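Local coordinates for citrate lyase, subunit 1 (Methanosaeta concilii, PDB 6HXI), which probably forms part of an ATP citrate lyase that converts citrate, ATP and coenzyme A into acetyl-CoA, oxaloacetate, ADP and phosphate, at residues C[19-24]-C[228-233]; C[187-190]-C[194-197]. All coordinates share one frame; numbering follows the deposited sequence.

Contact 1: C[19-24]-C[228-233]; sequences LPEYLD and KKRWSE
A polar surface contact, Y22 and E21 against R230, joins the loop after helix 8-18 to the loop after strand 209-220. The guanidinium of R230 meets the phenol oxygen of Y22 end-on, both terminal nitrogens donating to the one atom: NH2 to Y22 OH is 2.8 Å and NH1 to Y22 OH 2.9 Å. Because one acceptor is shared, both bonds are bent, with N-H...O angles of 143° and 139°, although the oxygen lies close to the guanidinium plane. Ring and guanidinium are turned 66° from each other. R230 reaches this far because its chain runs extended from CG to NE, meeting the tyrosine from the opposite direction. Both segments belong to the ATP-grasp part of the chain, where the contact brings together loops 204 residues apart in sequence, beside the end of helix 173-192. D192 at that helix end makes a weak hydrogen bond with Y22 OH, and T193 just beyond it bonds through OG1 to R230 NH1. E21 adds a long salt bridge, OE1 to R230 NH2 at 3.6 Å, its carboxylate plane nearly perpendicular to the guanidinium. Y22 N and L23 N both bond to L19 O, fixing the turn that carries the tyrosine.

Contact 2: C[187-190]-C[194-197]; sequences WRFY and GFAY
F195 N donates to Y190 O at 3.3 Å, a nearly straight bond (162°) lying in the carbonyl plane, which ties the last part of helix 173-192 to the first residue of strand 195-206. CB of F195 packs on CD1 of Y190 at 3.5 Å, while its ring reaches F189, with CE1 3.5 Å from F189 CE2. Those two phenyl rings meet obliquely, centroids 5.0 Å apart and planes at 42°. With CG anti to the backbone N (chi1 175°), the Y190 ring lies alongside the strand, and F195 O sits over one face, 3.6 Å above the plane and offset toward the rim. Y190 OH is 3.1 Å from A196 O, at best a weak bond; S124 OG is its stronger partner. A water lies 3.0 Å from F195 O and could also donate, weakly, to Y190 O. Further out, L14 of helix 8-18 touches both phenylalanines, and A217 and L219 of strand 209-220 back F195. G194, at positive phi, lies in the short turn from helix to strand; A196 and Y197 then form a classic beta bulge opposite K218. In this buried, largely aromatic setting the polar backbone relies on F195 N for Y190 O and on D220 and K218 for the strand residues.

Both segments of contact 2 fall between those of contact 1 in the sequence, and the two centres lie 11 Å apart. They touch directly: Y22 CD1 packs on R188 CB at 3.6 Å, L19 CD1 on F189 CB at 3.8 Å, and W231 CZ2 approaches G194 O at 3.9 Å. The end of helix 173-192 and the residue after it, between the segments of contact 2, also hold the polar groups of contact 1, so a buried aromatic junction and a surface polar one share this piece of chain. Both contacts belong to the ATP-grasp part; the coenzyme A pocket at G259, G307 and F345 and the sodium site at D255, T258 and A260 are formed by other residues, in the citrate-binding part.

Contact 1: C[19-24]-C[228-233]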
# COMPACT_ATOMS: atom_id res chain seq x y z
N LEU C 19 33.77 34.65 -45.19
CA LEU C 19 34.21 36.05 -45.27
C LEU C 19 33.12 37.02 -45.86
O LEU C 19 33.01 38.13 -45.33
CB LEU C 19 35.55 36.24 -45.97
CG LEU C 19 36.23 37.61 -45.70
CD1 LEU C 19 36.93 37.63 -44.34
CD2 LEU C 19 37.21 37.95 -46.81
N PRO C 20 32.27 36.62 -46.85
CA PRO C 20 31.22 37.55 -47.33
C PRO C 20 30.13 37.94 -46.31
O PRO C 20 29.20 38.66 -46.68
CB PRO C 20 30.62 36.82 -48.54
CG PRO C 20 31.59 35.78 -48.90
CD PRO C 20 32.25 35.37 -47.64
N GLU C 21 30.25 37.49 -45.05
CA GLU C 21 29.34 37.76 -43.93
C GLU C 21 29.81 38.97 -43.11
O GLU C 21 29.02 39.56 -42.37
CB GLU C 21 29.23 36.54 -43.00
CG GLU C 21 28.31 35.45 -43.54
CD GLU C 21 28.20 34.19 -42.70
OE1 GLU C 21 28.27 34.27 -41.45
OE2 GLU C 21 27.98 33.11 -43.30
N TYR C 22 31.10 39.32 -43.24
CA TYR C 22 31.78 40.44 -42.57
C TYR C 22 32.09 41.56 -43.58
O TYR C 22 32.07 42.74 -43.24
CB TYR C 22 33.09 39.92 -41.92
CG TYR C 22 32.91 38.73 -41.00
CD1 TYR C 22 32.23 38.85 -39.79
CD2 TYR C 22 33.40 37.48 -41.34
CE1 TYR C 22 32.06 37.76 -38.93
CE2 TYR C 22 33.25 36.38 -40.49
CZ TYR C 22 32.58 36.53 -39.29
OH TYR C 22 32.40 35.44 -38.45
N LEU C 23 32.38 41.15 -44.82
CA LEU C 23 32.76 41.98 -45.96
C LEU C 23 31.73 41.79 -47.09
O LEU C 23 30.79 41.00 -46.93
CB LEU C 23 34.14 41.47 -46.41
CG LEU C 23 35.05 42.35 -47.24
CD1 LEU C 23 35.36 43.67 -46.53
CD2 LEU C 23 36.34 41.62 -47.58
N ASP C 24 31.90 42.50 -48.22
CA ASP C 24 31.06 42.31 -49.41
C ASP C 24 31.90 41.46 -50.38
O ASP C 24 32.04 41.79 -51.55
CB ASP C 24 30.65 43.66 -50.04
CG ASP C 24 29.99 44.64 -49.09
OD1 ASP C 24 29.47 44.19 -48.04
OD2 ASP C 24 30.00 45.85 -49.39
N LYS C 228 31.10 23.37 -35.28
CA LYS C 228 30.49 22.22 -35.96
C LYS C 228 29.92 22.54 -37.34
O LYS C 228 29.99 21.69 -38.22
CB LYS C 228 29.44 21.52 -35.09
CG LYS C 228 30.03 20.81 -33.87
CD LYS C 228 28.94 20.12 -33.04
CE LYS C 228 29.36 19.93 -31.60
NZ LYS C 228 28.48 18.95 -30.90
N LYS C 229 29.41 23.77 -37.54
CA LYS C 229 28.85 24.18 -38.83
C LYS C 229 29.91 24.76 -39.78
O LYS C 229 29.89 24.43 -40.97
CB LYS C 229 27.64 25.11 -38.67
CG LYS C 229 27.83 26.31 -37.76
CD LYS C 229 26.67 27.30 -37.89
CE LYS C 229 27.00 28.64 -37.27
NZ LYS C 229 26.09 29.72 -37.75
N ARG C 230 30.84 25.59 -39.27
CA ARG C 230 31.87 26.20 -40.12
C ARG C 230 32.92 25.18 -40.58
O ARG C 230 33.33 25.23 -41.74
CB ARG C 230 32.49 27.44 -39.47
CG ARG C 230 31.51 28.60 -39.36
CD ARG C 230 32.17 29.90 -38.91
NE ARG C 230 31.25 31.04 -38.98
CZ ARG C 230 31.63 32.32 -38.98
NH1 ARG C 230 32.92 32.64 -38.93
NH2 ARG C 230 30.73 33.28 -39.06
N TRP C 231 33.31 24.23 -39.72
CA TRP C 231 34.32 23.20 -40.04
C TRP C 231 33.71 21.93 -40.68
O TRP C 231 34.46 20.96 -40.90
CB TRP C 231 35.12 22.79 -38.79
CG TRP C 231 35.94 23.85 -38.12
CD1 TRP C 231 35.96 25.19 -38.39
CD2 TRP C 231 36.86 23.65 -37.04
NE1 TRP C 231 36.83 25.83 -37.54
CE2 TRP C 231 37.41 24.91 -36.71
CE3 TRP C 231 37.31 22.52 -36.34
CZ2 TRP C 231 38.35 25.07 -35.69
CZ3 TRP C 231 38.24 22.69 -35.33
CH2 TRP C 231 38.74 23.95 -35.01
N SER C 232 32.38 21.93 -40.95
CA SER C 232 31.62 20.78 -41.49
C SER C 232 32.27 20.04 -42.67
O SER C 232 32.32 18.81 -42.66
CB SER C 232 30.21 21.21 -41.86
OG SER C 232 30.23 22.19 -42.88
N GLU C 233 32.77 20.81 -43.65
CA GLU C 233 33.39 20.31 -44.89
C GLU C 233 34.90 20.02 -44.80
O GLU C 233 35.50 19.73 -45.83
CB GLU C 233 33.10 21.30 -46.05
CG GLU C 233 31.78 21.05 -46.75
CD GLU C 233 30.65 22.00 -46.40
OE1 GLU C 233 30.73 23.18 -46.79
OE2 GLU C 233 29.65 21.54 -45.79

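Contact 2: C[187-190]-C[194-197]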
# COMPACT_ATOMS: atom_id res chain seq x y z
N TRP C 187 40.10 39.55 -39.58
CA TRP C 187 40.23 39.40 -38.13
C TRP C 187 38.96 38.79 -37.53
O TRP C 187 39.05 37.92 -36.67
CB TRP C 187 40.55 40.73 -37.42
CG TRP C 187 40.67 40.55 -35.94
CD1 TRP C 187 41.72 40.00 -35.26
CD2 TRP C 187 39.63 40.75 -34.97
NE1 TRP C 187 41.42 39.90 -33.92
CE2 TRP C 187 40.13 40.33 -33.72
CE3 TRP C 187 38.30 41.22 -35.05
CZ2 TRP C 187 39.38 40.43 -32.54
CZ3 TRP C 187 37.56 41.32 -33.88
CH2 TRP C 187 38.10 40.93 -32.65
N ARG C 188 37.78 39.26 -37.99
CA ARG C 188 36.48 38.77 -37.52
C ARG C 188 36.33 37.30 -37.90
O ARG C 188 35.92 36.48 -37.08
CB ARG C 188 35.34 39.63 -38.10
CG ARG C 188 35.37 41.08 -37.65
CD ARG C 188 34.03 41.75 -37.93
NE ARG C 188 34.14 43.21 -38.00
CZ ARG C 188 34.08 44.03 -36.95
NH1 ARG C 188 33.95 43.54 -35.72
NH2 ARG C 188 34.17 45.34 -37.12
N PHE C 189 36.76 36.97 -39.12
CA PHE C 189 36.79 35.62 -39.65
C PHE C 189 37.75 34.74 -38.81
O PHE C 189 37.39 33.63 -38.45
CB PHE C 189 37.21 35.66 -41.13
CG PHE C 189 37.51 34.34 -41.80
CD1 PHE C 189 36.48 33.47 -42.16
CD2 PHE C 189 38.82 33.98 -42.10
CE1 PHE C 189 36.76 32.25 -42.77
CE2 PHE C 189 39.10 32.76 -42.72
CZ PHE C 189 38.06 31.90 -43.05
N TYR C 190 38.92 35.27 -38.47
CA TYR C 190 39.95 34.60 -37.65
C TYR C 190 39.38 34.29 -36.24
O TYR C 190 39.46 33.15 -35.76
CB TYR C 190 41.18 35.53 -37.56
CG TYR C 190 42.30 35.06 -36.66
CD1 TYR C 190 43.34 34.27 -37.15
CD2 TYR C 190 42.38 35.49 -35.33
CE1 TYR C 190 44.39 33.86 -36.32
CE2 TYR C 190 43.43 35.10 -34.51
CZ TYR C 190 44.43 34.28 -35.01
OH TYR C 190 45.47 33.89 -34.20
N GLY C 194 37.77 30.16 -35.16
CA GLY C 194 38.72 29.40 -34.34
C GLY C 194 40.09 29.13 -34.93
O GLY C 194 40.65 28.05 -34.72
N PHE C 195 40.63 30.12 -35.64
CA PHE C 195 41.95 30.04 -36.23
C PHE C 195 43.00 30.36 -35.20
O PHE C 195 42.74 31.13 -34.28
CB PHE C 195 42.09 31.03 -37.41
CG PHE C 195 41.46 30.58 -38.70
CD1 PHE C 195 40.12 30.84 -38.96
CD2 PHE C 195 42.20 29.90 -39.65
CE1 PHE C 195 39.54 30.42 -40.16
CE2 PHE C 195 41.62 29.47 -40.83
CZ PHE C 195 40.29 29.74 -41.08
N ALA C 196 44.17 29.76 -35.34
CA ALA C 196 45.31 30.01 -34.48
C ALA C 196 46.38 30.77 -35.32
O ALA C 196 47.27 31.40 -34.77
CB ALA C 196 45.87 28.68 -33.98
N TYR C 197 46.25 30.69 -36.66
CA TYR C 197 47.12 31.31 -37.65
C TYR C 197 46.46 31.36 -39.04
O TYR C 197 45.85 30.39 -39.48
CB TYR C 197 48.45 30.55 -37.74
CG TYR C 197 49.45 31.18 -38.69
CD1 TYR C 197 50.15 32.32 -38.33
CD2 TYR C 197 49.68 30.64 -39.95
CE1 TYR C 197 51.04 32.94 -39.21
CE2 TYR C 197 50.58 31.24 -40.84
CZ TYR C 197 51.26 32.39 -40.46
OH TYR C 197 52.16 32.99 -41.32
O HOH W 1 41.18 33.18 -32.77